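Local coordinates for proximal thread matrix protein 1 (Mytilus galloprovincialis, PDB 4CN9) that probably binds collagen as a matrix protein of the proximal byssal thread, through two von Willebrand factor type A domains, and carries zinc ions, at residues L275-R286 with F423-V434; G291-V299 with F310-I321. All blocks are in the same frame, centred on the assembly; numbering follows the deposited sequence.

Interaction 1 of 2, residues L275-R286 with F423-V434; sequences LMKNFMKDIVDR and FDKLSKIMEDVV
Phe279 of helix 272-285 pushes its ring between Leu426, Ile429 and Met430 of the 423-434 segment. CD2 of Leu426 stands over the centre of one face of the Phe279 ring, 4.2 Å from the centroid and only 3° off the normal, a CH-pi contact. The opposite face is covered by CD1 of Ile283, one helical turn on in the same helix. CG2 of Val433 lies at the ring edge. The Met430 chain bends at chi2 and chi3. This brings Met430 SD obliquely to the Phe279 ring, a Met-aromatic contact, and puts Met430 CE 3.7 Å from Phe279 CD1. With an alanine in place of Phe279, the space between Leu426 and Ile283 is likely to be left as a gap and the Met430 thioether set free to turn. One turn earlier in the helix, Met276 CB packs 4.0 Å from CD2 of the Phe423 ring, and Leu275 CD1 reaches Phe423 CB at 3.9 Å. Toward solvent, Asp282 CB touches Met430 CE. The polar edge is a salt bridge. Arg286 grips Glu431 end-on: Arg286 NH1 meets Glu431 OE2 at 2.8 Å and NH2 meets OE1 at 2.8 Å. Both carboxylate oxygens are met on the syn side. The bonds are nearly straight and lie close to the guanidinium plane, while Val434 CG1 covers one guanidinium face. The axes of the short helical segments 275-285 and 430-434 cross at -52°. Both segments lie on one side of the central sheet of the second von Willebrand factor A domain. Phe279 and Ile429 rest on Ile396 of strand 391-398, and Ile283 on Phe257 of strand 253-260.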
loop_
_atom_site.group_PDB
_atom_site.type_symbol
_atom_site.label_atom_id
_atom_site.label_comp_id
_atom_site.label_asym_id
_atom_site.label_seq_id
_atom_site.Cartn_x
_atom_site.Cartn_y
_atom_site.Cartn_z
ATOM N N LEU A 275 -0.373 1.131 29.391
ATOM C CA LEU A 275 0.680 0.740 28.459
ATOM C C LEU A 275 0.290 1.164 27.033
ATOM O O LEU A 275 1.111 1.673 26.263
ATOM C CB LEU A 275 0.952 -0.762 28.542
ATOM C CG LEU A 275 1.741 -1.249 29.768
ATOM C CD1 LEU A 275 1.757 -2.764 29.821
ATOM C CD2 LEU A 275 3.164 -0.698 29.766
ATOM N N MET A 276 -0.981 0.979 26.699
ATOM C CA MET A 276 -1.490 1.384 25.399
ATOM C C MET A 276 -1.447 2.907 25.225
ATOM O O MET A 276 -1.033 3.412 24.175
ATOM C CB MET A 276 -2.921 0.839 25.210
ATOM C CG MET A 276 -3.505 1.080 23.823
ATOM S SD MET A 276 -5.216 0.457 23.708
ATOM C CE MET A 276 -5.997 1.455 24.953
ATOM N N LYS A 277 -1.840 3.650 26.254
ATOM C CA LYS A 277 -1.729 5.104 26.196
ATOM C C LYS A 277 -0.280 5.556 26.008
ATOM O O LYS A 277 -0.002 6.463 25.215
ATOM C CB LYS A 277 -2.314 5.742 27.452
ATOM C CG LYS A 277 -3.815 5.626 27.568
ATOM C CD LYS A 277 -4.257 6.100 28.946
ATOM C CE LYS A 277 -5.734 6.370 29.001
ATOM N NZ LYS A 277 -6.155 6.716 30.402
ATOM N N ASN A 278 0.653 4.930 26.726
ATOM C CA ASN A 278 2.056 5.309 26.602
ATOM C C ASN A 278 2.558 5.066 25.184
ATOM O O ASN A 278 3.355 5.835 24.662
ATOM C CB ASN A 278 2.928 4.544 27.596
ATOM C CG ASN A 278 2.704 4.978 29.044
ATOM O OD1 ASN A 278 1.991 5.947 29.326
ATOM N ND2 ASN A 278 3.334 4.262 29.969
ATOM N N PHE A 279 2.081 3.996 24.556
ATOM C CA PHE A 279 2.460 3.691 23.179
ATOM C C PHE A 279 2.032 4.841 22.264
ATOM O O PHE A 279 2.818 5.342 21.470
ATOM C CB PHE A 279 1.830 2.348 22.786
ATOM C CG PHE A 279 2.019 1.947 21.345
ATOM C CD1 PHE A 279 3.219 1.441 20.902
ATOM C CD2 PHE A 279 0.963 2.000 20.458
ATOM C CE1 PHE A 279 3.382 1.038 19.592
ATOM C CE2 PHE A 279 1.120 1.589 19.137
ATOM C CZ PHE A 279 2.323 1.103 18.714
ATOM N N MET A 280 0.793 5.293 22.402
ATOM C CA MET A 280 0.301 6.392 21.580
ATOM C C MET A 280 1.015 7.717 21.866
ATOM O O MET A 280 1.349 8.464 20.939
ATOM C CB MET A 280 -1.209 6.526 21.760
ATOM C CG MET A 280 -1.922 5.304 21.236
ATOM S SD MET A 280 -3.703 5.347 21.385
ATOM C CE MET A 280 -3.899 5.482 23.165
ATOM N N LYS A 281 1.255 8.010 23.141
ATOM C CA LYS A 281 2.023 9.196 23.516
ATOM C C LYS A 281 3.450 9.166 22.952
ATOM O O LYS A 281 3.964 10.193 22.516
ATOM C CB LYS A 281 2.039 9.352 25.043
ATOM C CG LYS A 281 0.708 9.806 25.590
ATOM C CD LYS A 281 0.470 9.337 27.018
ATOM C CE LYS A 281 1.622 9.687 27.909
ATOM N NZ LYS A 281 1.498 9.142 29.285
ATOM N N ASP A 282 4.085 7.993 22.952
ATOM C CA ASP A 282 5.422 7.854 22.386
ATOM C C ASP A 282 5.429 8.144 20.886
ATOM O O ASP A 282 6.358 8.757 20.368
ATOM C CB ASP A 282 6.015 6.469 22.669
ATOM C CG ASP A 282 6.402 6.281 24.140
ATOM O OD1 ASP A 282 6.385 7.273 24.888
ATOM O OD2 ASP A 282 6.715 5.138 24.546
ATOM N N ILE A 283 4.369 7.739 20.195
ATOM C CA ILE A 283 4.222 8.033 18.775
ATOM C C ILE A 283 4.098 9.524 18.534
ATOM O O ILE A 283 4.746 10.084 17.642
ATOM C CB ILE A 283 3.008 7.270 18.193
ATOM C CG1 ILE A 283 3.338 5.778 18.174
ATOM C CG2 ILE A 283 2.646 7.781 16.789
ATOM C CD1 ILE A 283 2.173 4.909 17.873
ATOM N N VAL A 284 3.284 10.191 19.344
ATOM C CA VAL A 284 3.135 11.634 19.228
ATOM C C VAL A 284 4.497 12.332 19.326
ATOM O O VAL A 284 4.797 13.256 18.563
ATOM C CB VAL A 284 2.153 12.179 20.290
ATOM C CG1 VAL A 284 2.221 13.685 20.375
ATOM C CG2 VAL A 284 0.719 11.721 19.959
ATOM N N ASP A 285 5.312 11.886 20.276
ATOM C CA ASP A 285 6.624 12.493 20.508
ATOM C C ASP A 285 7.588 12.358 19.334
ATOM O O ASP A 285 8.572 13.084 19.265
ATOM C CB ASP A 285 7.276 11.902 21.766
ATOM C CG ASP A 285 6.787 12.563 23.040
ATOM O OD1 ASP A 285 6.301 13.724 22.979
ATOM O OD2 ASP A 285 6.906 11.923 24.111
ATOM N N ARG A 286 7.317 11.438 18.413
ATOM C CA ARG A 286 8.205 11.229 17.281
ATOM C C ARG A 286 7.952 12.202 16.141
ATOM O O ARG A 286 8.740 12.267 15.197
ATOM C CB ARG A 286 8.113 9.783 16.785
ATOM C CG ARG A 286 8.500 8.777 17.848
ATOM C CD ARG A 286 10.001 8.741 18.044
ATOM N NE ARG A 286 10.652 8.195 16.863
ATOM C CZ ARG A 286 11.001 6.923 16.719
ATOM N NH1 ARG A 286 10.789 6.049 17.694
ATOM N NH2 ARG A 286 11.577 6.530 15.597
ATOM N N PHE A 423 0.505 -6.195 25.963
ATOM C CA PHE A 423 0.658 -4.752 25.917
ATOM C C PHE A 423 2.090 -4.321 26.246
ATOM O O PHE A 423 2.556 -3.304 25.753
ATOM C CB PHE A 423 -0.365 -4.111 26.848
ATOM C CG PHE A 423 -1.779 -4.167 26.312
ATOM C CD1 PHE A 423 -2.571 -5.279 26.522
ATOM C CD2 PHE A 423 -2.297 -3.107 25.574
ATOM C CE1 PHE A 423 -3.864 -5.332 26.016
ATOM C CE2 PHE A 423 -3.574 -3.152 25.063
ATOM C CZ PHE A 423 -4.365 -4.259 25.290
ATOM N N ASP A 424 2.794 -5.116 27.052
ATOM C CA ASP A 424 4.184 -4.833 27.368
ATOM C C ASP A 424 5.051 -4.915 26.110
ATOM O O ASP A 424 6.098 -4.274 26.028
ATOM C CB ASP A 424 4.715 -5.841 28.397
ATOM C CG ASP A 424 4.024 -5.724 29.749
ATOM O OD1 ASP A 424 2.905 -6.264 29.919
ATOM O OD2 ASP A 424 4.620 -5.111 30.646
ATOM N N LYS A 425 4.626 -5.714 25.133
ATOM C CA LYS A 425 5.427 -5.906 23.926
ATOM C C LYS A 425 5.084 -4.923 22.805
ATOM O O LYS A 425 5.595 -5.053 21.699
ATOM C CB LYS A 425 5.328 -7.357 23.444
ATOM C CG LYS A 425 5.688 -8.371 24.541
ATOM C CD LYS A 425 6.451 -9.595 24.032
ATOM C CE LYS A 425 5.709 -10.308 22.911
ATOM N NZ LYS A 425 6.223 -11.698 22.662
ATOM N N LEU A 426 4.251 -3.922 23.092
ATOM C CA LEU A 426 3.979 -2.878 22.103
ATOM C C LEU A 426 5.264 -2.168 21.696
ATOM O O LEU A 426 5.393 -1.727 20.564
ATOM C CB LEU A 426 2.931 -1.872 22.592
ATOM C CG LEU A 426 1.471 -2.292 22.430
ATOM C CD1 LEU A 426 0.552 -1.326 23.151
ATOM C CD2 LEU A 426 1.079 -2.401 20.951
ATOM N N SER A 427 6.234 -2.095 22.604
ATOM C CA SER A 427 7.522 -1.471 22.294
ATOM C C SER A 427 8.214 -2.159 21.107
ATOM O O SER A 427 8.910 -1.519 20.310
ATOM C CB SER A 427 8.429 -1.531 23.522
ATOM O OG SER A 427 8.724 -2.882 23.847
ATOM N N LYS A 428 8.013 -3.463 20.991
ATOM C CA LYS A 428 8.594 -4.258 19.915
ATOM C C LYS A 428 8.164 -3.825 18.502
ATOM O O LYS A 428 8.873 -4.095 17.545
ATOM C CB LYS A 428 8.256 -5.739 20.140
ATOM C CG LYS A 428 8.146 -6.592 18.875
ATOM C CD LYS A 428 7.802 -8.069 19.188
ATOM C CE LYS A 428 6.286 -8.339 19.264
ATOM N NZ LYS A 428 5.610 -8.460 17.925
ATOM N N ILE A 429 7.007 -3.174 18.361
ATOM C CA ILE A 429 6.510 -2.794 17.031
ATOM C C ILE A 429 6.555 -1.283 16.809
ATOM O O ILE A 429 6.222 -0.796 15.733
ATOM C CB ILE A 429 5.043 -3.271 16.782
ATOM C CG1 ILE A 429 4.064 -2.508 17.662
ATOM C CG2 ILE A 429 4.916 -4.778 16.977
ATOM C CD1 ILE A 429 2.608 -2.899 17.435
ATOM N N MET A 430 6.981 -0.551 17.829
ATOM C CA MET A 430 6.981 0.906 17.811
ATOM C C MET A 430 7.679 1.521 16.594
ATOM O O MET A 430 7.126 2.403 15.933
ATOM C CB MET A 430 7.660 1.406 19.084
ATOM C CG MET A 430 7.987 2.868 19.087
ATOM S SD MET A 430 6.508 3.761 19.511
ATOM C CE MET A 430 6.368 3.284 21.252
ATOM N N GLU A 431 8.897 1.079 16.300
ATOM C CA GLU A 431 9.660 1.694 15.217
ATOM C C GLU A 431 8.958 1.496 13.882
ATOM O O GLU A 431 8.859 2.421 13.077
ATOM C CB GLU A 431 11.074 1.114 15.124
ATOM C CG GLU A 431 11.984 1.506 16.264
ATOM C CD GLU A 431 11.928 2.986 16.566
ATOM O OE1 GLU A 431 12.155 3.798 15.638
ATOM O OE2 GLU A 431 11.637 3.334 17.731
ATOM N N ASP A 432 8.485 0.280 13.645
ATOM C CA ASP A 432 7.789 -0.025 12.408
ATOM C C ASP A 432 6.496 0.772 12.304
ATOM O O ASP A 432 6.152 1.253 11.227
ATOM C CB ASP A 432 7.502 -1.524 12.298
ATOM C CG ASP A 432 8.742 -2.333 11.960
ATOM O OD1 ASP A 432 9.697 -1.745 11.414
ATOM O OD2 ASP A 432 8.755 -3.556 12.233
ATOM N N VAL A 433 5.781 0.937 13.409
ATOM C CA VAL A 433 4.523 1.689 13.351
ATOM C C VAL A 433 4.782 3.165 13.075
ATOM O O VAL A 433 4.095 3.760 12.269
ATOM C CB VAL A 433 3.637 1.473 14.599
ATOM C CG1 VAL A 433 2.473 2.451 14.621
ATOM C CG2 VAL A 433 3.125 0.036 14.622
ATOM N N VAL A 434 5.798 3.740 13.720
ATOM C CA VAL A 434 6.186 5.135 13.482
ATOM C C VAL A 434 6.541 5.406 12.012
ATOM O O VAL A 434 6.138 6.437 11.456
ATOM C CB VAL A 434 7.353 5.556 14.425
ATOM C CG1 VAL A 434 7.963 6.873 14.002
ATOM C CG2 VAL A 434 6.855 5.647 15.871
#

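Interaction 2 of 2, residues G291-V299 with F310-I321; sequences GPDGTQFAV and FGLKDYSSKADI. With SO4 (sulfate ion), chain G.
Phe310 lays its ring beside Val299, its antiparallel strand partner. The pair is hydrogen-bonded: Val299 N gives a 2.9 Å bond to Phe310 O, and the return bond is weak. Phe310 CG lies between the backbone N and the carbonyl carbon (chi1 61°), which turns the ring back along the neighbouring strand. CB of Val299 then stands over one face of the Phe310 ring, 4.0 Å from the centroid, a CH-pi contact. Tyr315 CE2 covers the opposite face, and Phe297 O lies at the ring edge. Leu312 follows in the type I turn from Gly311 to Asp314. Leu312 CD2 fits 3.9 Å from Ala298 CB and 4.0 Å from Gln296 CB, and Leu312 CA makes a CA-H...O contact with Phe297 O. Gln296 reaches out, extended beyond CG. Gln296 OE1 accepts from Lys313 NZ at 2.8 Å, with the donor tilted 26° from the carbonyl plane, and water 1 bridges Gln296 OE1 and Tyr315 O. NE2 is held by Asp254. Water 2 accepts from Phe297 N at 2.9 Å and also bonds Leu312 O and Tyr315 O, linking strand to loop. Lys313 N also binds a sulfate, probably from crystallisation. The chemistry is therefore divided: backbone bonds and Phe310 packing join the strands, while Leu312, the Gln296 amide and ordered water hold the turn.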
loop_
_atom_site.group_PDB
_atom_site.type_symbol
_atom_site.label_atom_id
_atom_site.label_comp_id
_atom_site.label_asym_id
_atom_site.label_seq_id
_atom_site.Cartn_x
_atom_site.Cartn_y
_atom_site.Cartn_z
ATOM N N GLY A 291 0.154 20.480 15.539
ATOM C CA GLY A 291 -0.726 21.606 15.300
ATOM C C GLY A 291 -0.931 21.887 13.825
ATOM O O GLY A 291 -0.525 21.101 12.971
ATOM N N PRO A 292 -1.556 23.033 13.518
ATOM C CA PRO A 292 -1.963 23.381 12.151
ATOM C C PRO A 292 -0.784 23.542 11.205
ATOM O O PRO A 292 -0.972 23.439 9.999
ATOM C CB PRO A 292 -2.699 24.721 12.328
ATOM C CG PRO A 292 -3.091 24.758 13.771
ATOM C CD PRO A 292 -2.039 24.008 14.508
ATOM N N ASP A 293 0.410 23.768 11.742
ATOM C CA ASP A 293 1.599 23.947 10.913
ATOM C C ASP A 293 2.374 22.653 10.755
ATOM O O ASP A 293 3.429 22.634 10.127
ATOM C CB ASP A 293 2.541 24.984 11.533
ATOM C CG ASP A 293 1.994 26.379 11.457
ATOM O OD1 ASP A 293 1.274 26.672 10.475
ATOM O OD2 ASP A 293 2.286 27.174 12.376
ATOM N N GLY A 294 1.884 21.578 11.355
ATOM C CA GLY A 294 2.557 20.299 11.228
ATOM C C GLY A 294 1.568 19.162 11.336
ATOM O O GLY A 294 0.678 19.015 10.503
ATOM N N THR A 295 1.721 18.372 12.389
ATOM C CA THR A 295 0.926 17.170 12.564
ATOM C C THR A 295 -0.198 17.417 13.552
ATOM O O THR A 295 0.008 17.922 14.666
ATOM C CB THR A 295 1.803 16.034 13.075
ATOM O OG1 THR A 295 2.999 15.996 12.293
ATOM C CG2 THR A 295 1.061 14.685 12.993
ATOM N N GLN A 296 -1.403 17.066 13.137
ATOM C CA GLN A 296 -2.560 17.169 14.009
ATOM C C GLN A 296 -2.967 15.764 14.400
ATOM O O GLN A 296 -2.810 14.831 13.612
ATOM C CB GLN A 296 -3.678 17.890 13.282
ATOM C CG GLN A 296 -3.391 19.361 13.098
ATOM C CD GLN A 296 -4.573 20.144 12.580
ATOM O OE1 GLN A 296 -4.889 21.212 13.105
ATOM N NE2 GLN A 296 -5.231 19.628 11.551
ATOM N N PHE A 297 -3.452 15.618 15.628
ATOM C CA PHE A 297 -3.868 14.323 16.147
ATOM C C PHE A 297 -5.328 14.342 16.606
ATOM O O PHE A 297 -5.837 15.369 17.012
ATOM C CB PHE A 297 -2.981 13.930 17.332
ATOM C CG PHE A 297 -1.627 13.423 16.931
ATOM C CD1 PHE A 297 -1.444 12.102 16.587
ATOM C CD2 PHE A 297 -0.540 14.271 16.899
ATOM C CE1 PHE A 297 -0.192 11.622 16.217
ATOM C CE2 PHE A 297 0.711 13.797 16.535
ATOM C CZ PHE A 297 0.881 12.484 16.181
ATOM N N ALA A 298 -5.986 13.191 16.547
ATOM C CA ALA A 298 -7.339 13.031 17.070
ATOM C C ALA A 298 -7.426 11.656 17.737
ATOM O O ALA A 298 -6.635 10.757 17.422
ATOM C CB ALA A 298 -8.354 13.138 15.935
ATOM N N VAL A 299 -8.367 11.501 18.659
ATOM C CA VAL A 299 -8.634 10.206 19.281
ATOM C C VAL A 299 -10.120 9.840 19.206
ATOM O O VAL A 299 -11.007 10.644 19.556
ATOM C CB VAL A 299 -8.188 10.183 20.761
ATOM C CG1 VAL A 299 -8.836 9.012 21.507
ATOM C CG2 VAL A 299 -6.674 10.120 20.855
ATOM N N PHE A 310 -11.309 13.585 21.051
ATOM C CA PHE A 310 -10.937 14.900 20.566
ATOM C C PHE A 310 -10.627 14.862 19.078
ATOM O O PHE A 310 -10.112 13.867 18.559
ATOM C CB PHE A 310 -9.788 15.522 21.387
ATOM C CG PHE A 310 -8.485 14.736 21.384
ATOM C CD1 PHE A 310 -7.544 14.916 20.376
ATOM C CD2 PHE A 310 -8.175 13.871 22.427
ATOM C CE1 PHE A 310 -6.324 14.243 20.412
ATOM C CE2 PHE A 310 -6.973 13.194 22.456
ATOM C CZ PHE A 310 -6.051 13.376 21.446
ATOM N N GLY A 311 -11.014 15.936 18.395
ATOM C CA GLY A 311 -10.770 16.090 16.977
ATOM C C GLY A 311 -9.429 16.752 16.722
ATOM O O GLY A 311 -8.720 17.146 17.660
ATOM N N LEU A 312 -9.117 16.896 15.440
ATOM C CA LEU A 312 -7.809 17.333 14.961
ATOM C C LEU A 312 -7.464 18.775 15.344
ATOM O O LEU A 312 -6.276 19.156 15.385
ATOM C CB LEU A 312 -7.771 17.194 13.429
ATOM C CG LEU A 312 -7.808 15.773 12.850
ATOM C CD1 LEU A 312 -8.145 15.814 11.387
ATOM C CD2 LEU A 312 -6.472 15.068 13.072
ATOM N N LYS A 313 -8.488 19.577 15.630
ATOM C CA LYS A 313 -8.278 21.006 15.879
ATOM C C LYS A 313 -8.323 21.402 17.353
ATOM O O LYS A 313 -8.176 22.592 17.682
ATOM C CB LYS A 313 -9.310 21.816 15.100
ATOM C CG LYS A 313 -9.039 21.886 13.611
ATOM C CD LYS A 313 -7.847 22.789 13.319
ATOM C CE LYS A 313 -7.496 22.811 11.829
ATOM N NZ LYS A 313 -6.084 23.242 11.613
ATOM N N ASP A 314 -8.516 20.424 18.243
ATOM C CA ASP A 314 -8.598 20.710 19.682
ATOM C C ASP A 314 -7.259 21.162 20.285
ATOM O O ASP A 314 -7.226 22.061 21.130
ATOM C CB ASP A 314 -9.079 19.490 20.471
ATOM C CG ASP A 314 -10.598 19.355 20.488
ATOM O OD1 ASP A 314 -11.310 20.263 20.009
ATOM O OD2 ASP A 314 -11.074 18.347 21.035
ATOM N N TYR A 315 -6.173 20.515 19.875
ATOM C CA TYR A 315 -4.883 20.747 20.499
ATOM C C TYR A 315 -3.772 21.007 19.497
ATOM O O TYR A 315 -3.749 20.429 18.414
ATOM C CB TYR A 315 -4.494 19.557 21.351
ATOM C CG TYR A 315 -5.504 19.185 22.399
ATOM C CD1 TYR A 315 -5.686 19.974 23.530
ATOM C CD2 TYR A 315 -6.262 18.028 22.277
ATOM C CE1 TYR A 315 -6.606 19.628 24.508
ATOM C CE2 TYR A 315 -7.189 17.670 23.245
ATOM C CZ TYR A 315 -7.360 18.478 24.359
ATOM O OH TYR A 315 -8.263 18.130 25.330
ATOM N N SER A 316 -2.843 21.885 19.864
ATOM C CA SER A 316 -1.687 22.133 19.012
ATOM C C SER A 316 -0.349 21.753 19.657
ATOM O O SER A 316 0.642 21.623 18.951
ATOM C CB SER A 316 -1.665 23.594 18.530
ATOM O OG SER A 316 -1.689 24.492 19.621
ATOM N N SER A 317 -0.306 21.562 20.973
ATOM C CA SER A 317 0.947 21.181 21.643
ATOM C C SER A 317 1.006 19.689 21.959
ATOM O O SER A 317 -0.010 19.057 22.225
ATOM C CB SER A 317 1.165 21.992 22.942
ATOM O OG SER A 317 0.363 21.513 23.991
ATOM N N LYS A 318 2.215 19.145 21.972
ATOM C CA LYS A 318 2.423 17.747 22.277
ATOM C C LYS A 318 2.001 17.470 23.698
ATOM O O LYS A 318 1.403 16.441 23.994
ATOM C CB LYS A 318 3.898 17.391 22.113
ATOM C CG LYS A 318 4.309 17.134 20.689
ATOM C CD LYS A 318 5.764 16.721 20.621
ATOM C CE LYS A 318 6.300 16.878 19.216
ATOM N NZ LYS A 318 7.716 16.492 19.154
ATOM N N ALA A 319 2.320 18.398 24.594
ATOM C CA ALA A 319 1.952 18.244 25.991
ATOM C C ALA A 319 0.435 18.144 26.138
ATOM O O ALA A 319 -0.060 17.302 26.884
ATOM C CB ALA A 319 2.507 19.391 26.830
ATOM N N ASP A 320 -0.302 18.995 25.430
ATOM C CA ASP A 320 -1.768 18.940 25.481
ATOM C C ASP A 320 -2.299 17.632 24.866
ATOM O O ASP A 320 -3.204 17.001 25.398
ATOM C CB ASP A 320 -2.389 20.121 24.735
ATOM C CG ASP A 320 -2.250 21.446 25.483
ATOM O OD1 ASP A 320 -2.062 21.430 26.721
ATOM O OD2 ASP A 320 -2.328 22.500 24.808
ATOM N N ILE A 321 -1.746 17.239 23.729
ATOM C CA ILE A 321 -2.189 16.009 23.080
ATOM C C ILE A 321 -1.955 14.803 23.988
ATOM O O ILE A 321 -2.859 13.999 24.214
ATOM C CB ILE A 321 -1.506 15.822 21.727
ATOM C CG1 ILE A 321 -1.998 16.894 20.772
ATOM C CG2 ILE A 321 -1.793 14.417 21.173
ATOM C CD1 ILE A 321 -1.164 17.051 19.540
HETATM S S SO4 G . -12.842 19.138 15.345
HETATM O O1 SO4 G . -13.635 18.375 16.306
HETATM O O2 SO4 G . -11.442 19.197 15.789
HETATM O O3 SO4 G . -13.352 20.501 15.242
HETATM O O4 SO4 G . -12.962 18.464 14.058
HETATM O O HOH W 1 -4.379 21.780 15.674
HETATM O O HOH W 2 -3.938 18.253 16.802
#

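From the N terminus the chain passes through the first von Willebrand factor A domain; in the second it reaches helix 272-285, the first partner in interaction 1. It then enters strand 295-302, turns into edge strand 306-310 and goes on to helix 318-327. Interaction 2 closes this short hairpin and the turn after it, with ten residues between its segments. Interaction 1 closes only at 423-434, after 136 intervening residues. Interaction 2 thus lies wholly within the larger loop, and the two do not cross. They meet at Val284, whose CG2 packs on Phe297 and Ile321. Interaction 1 ties helix 272-285 to helix 430-437, the domain's last; interaction 2 ties strand 295-302 to the end of strand 306-310, the following turn and the start of helix 318-327.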